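Local structure of putative peptidoglycan-binding/hydrolysing protein (Peptoclostridium difficile, 5TV7) at residues Asn35-Gln38 and Glu39-Asp42. The protein probably binds, and may hydrolyse, bacterial cell-wall peptidoglycan, and can bind glutamine hydroxamate. Sequence-based numbering, arbitrary orientation.
Sequences NAPQ and EIRD
Gln-38 reaches both Arg-41 and Asp-42 because its CG stands anti to the backbone N (chi1 -168°) and the chain then bends at chi2 (58°), folding the amide back over the first turn of the helix. The Arg-41 chain is bent at chi3, and its NE lies beside that amide. The amide's O and N serve different partners, a compact example of how a side chain at the start of a helix can serve two neighbours one turn on. Gln-38 NE2 donates to Asp-42 OD1 over 2.9 Å, a bent bond that meets the carboxylate from above its plane, with the amide and carboxylate planes 64° apart. Gln-38 OE1, in turn, lies at the edge of the Arg-41 guanidinium, near its plane, and takes a weak bond from Arg-41 NE at 3.3 Å. The guanidinium has its stronger partner in Tyr-33, whose carbonyl O accepts from NH2 and whose ring makes a cation-pi contact.

The backbone starts its helical bonding in the same turn. Pro-37 occupies the N-cap, and its O receives the amide N of Arg-41 at 2.8 Å, with a weak second bond from Ile-40 N; Asp-42 N then bonds to Gln-38 O at 2.9 Å. A different side of the turn is apolar: the Pro-37 ring and Ile-40 lie side by side, with Pro-37 CD 4.0 Å from Ile-40 CG1, while Ala-36 CB meets Ile-40 CG2 at 3.9 Å.

That greasy side faces the antiparallel sheet. Leu-69, in a loop, touches Pro-37. Ile-40 packs on Ile-61 and Val-63 of strand 60-64, and Ala-36 and Pro-37 touch Tyr-31 of strand 26-32, so the loop leaving strand 26-32 passes into helix 38-46 with its apolar residues against these two neighbouring strands.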
loop_
_atom_site.group_PDB
_atom_site.type_symbol
_atom_site.label_atom_id
_atom_site.label_comp_id
_atom_site.label_asym_id
_atom_site.label_seq_id
_atom_site.Cartn_x
_atom_site.Cartn_y
_atom_site.Cartn_z
ATOM N N ASN A 35 4.203 17.323 -7.027
ATOM C CA ASN A 35 3.463 18.099 -6.005
ATOM C C ASN A 35 3.659 17.603 -4.574
ATOM O O ASN A 35 3.360 18.331 -3.626
ATOM C CB ASN A 35 1.957 18.092 -6.297
ATOM C CG ASN A 35 1.601 18.794 -7.592
ATOM O OD1 ASN A 35 0.661 18.399 -8.279
ATOM N ND2 ASN A 35 2.352 19.832 -7.938
ATOM N N ALA A 36 4.144 16.374 -4.417
ATOM C CA ALA A 36 4.287 15.772 -3.088
ATOM C C ALA A 36 5.229 16.535 -2.164
ATOM O O ALA A 36 6.149 17.205 -2.635
ATOM C CB ALA A 36 4.752 14.322 -3.206
ATOM N N PRO A 37 4.992 16.442 -0.835
ATOM C CA PRO A 37 5.923 17.072 0.103
ATOM C C PRO A 37 7.312 16.486 -0.121
ATOM O O PRO A 37 7.431 15.316 -0.512
ATOM C CB PRO A 37 5.372 16.678 1.479
ATOM C CG PRO A 37 3.933 16.370 1.250
ATOM C CD PRO A 37 3.839 15.829 -0.145
ATOM N N GLN A 38 8.348 17.278 0.132
ATOM C CA GLN A 38 9.717 16.846 -0.131
ATOM C C GLN A 38 10.123 15.551 0.575
ATOM O O GLN A 38 10.849 14.743 0.008
ATOM C CB GLN A 38 10.717 17.959 0.201
ATOM C CG GLN A 38 12.119 17.678 -0.317
ATOM C CD GLN A 38 12.162 17.470 -1.825
ATOM O OE1 GLN A 38 11.388 18.072 -2.571
ATOM N NE2 GLN A 38 13.075 16.620 -2.280
ATOM N N GLU A 39 9.663 15.361 1.805
ATOM C CA GLU A 39 9.963 14.139 2.555
ATOM C C GLU A 39 9.376 12.906 1.839
ATOM O O GLU A 39 9.965 11.815 1.854
ATOM C CB GLU A 39 9.435 14.265 3.980
ATOM C CG GLU A 39 9.754 13.078 4.871
ATOM C CD GLU A 39 9.505 13.353 6.345
ATOM O OE1 GLU A 39 9.461 14.543 6.750
ATOM O OE2 GLU A 39 9.378 12.368 7.110
ATOM N N ILE A 40 8.227 13.110 1.198
ATOM C CA ILE A 40 7.562 12.077 0.413
ATOM C C ILE A 40 8.302 11.908 -0.925
ATOM O O ILE A 40 8.461 10.791 -1.404
ATOM C CB ILE A 40 6.063 12.417 0.207
ATOM C CG1 ILE A 40 5.355 12.540 1.567
ATOM C CG2 ILE A 40 5.369 11.381 -0.665
ATOM C CD1 ILE A 40 5.444 11.305 2.452
ATOM N N ARG A 41 8.765 13.011 -1.516
ATOM C CA ARG A 41 9.525 12.929 -2.771
ATOM C C ARG A 41 10.817 12.139 -2.601
ATOM O O ARG A 41 11.173 11.344 -3.463
ATOM C CB ARG A 41 9.855 14.313 -3.319
ATOM C CG ARG A 41 8.690 15.022 -3.986
ATOM C CD ARG A 41 9.078 16.419 -4.454
ATOM N NE ARG A 41 10.310 16.430 -5.255
ATOM C CZ ARG A 41 10.393 16.163 -6.563
ATOM N NH1 ARG A 41 11.578 16.214 -7.176
ATOM N NH2 ARG A 41 9.313 15.844 -7.271
ATOM N N ASP A 42 11.509 12.361 -1.487
ATOM C CA ASP A 42 12.771 11.662 -1.208
ATOM C C ASP A 42 12.545 10.181 -0.956
ATOM O O ASP A 42 13.353 9.350 -1.360
ATOM C CB ASP A 42 13.479 12.287 -0.006
ATOM C CG ASP A 42 13.882 13.732 -0.252
ATOM O OD1 ASP A 42 14.232 14.076 -1.408
ATOM O OD2 ASP A 42 13.856 14.522 0.720
#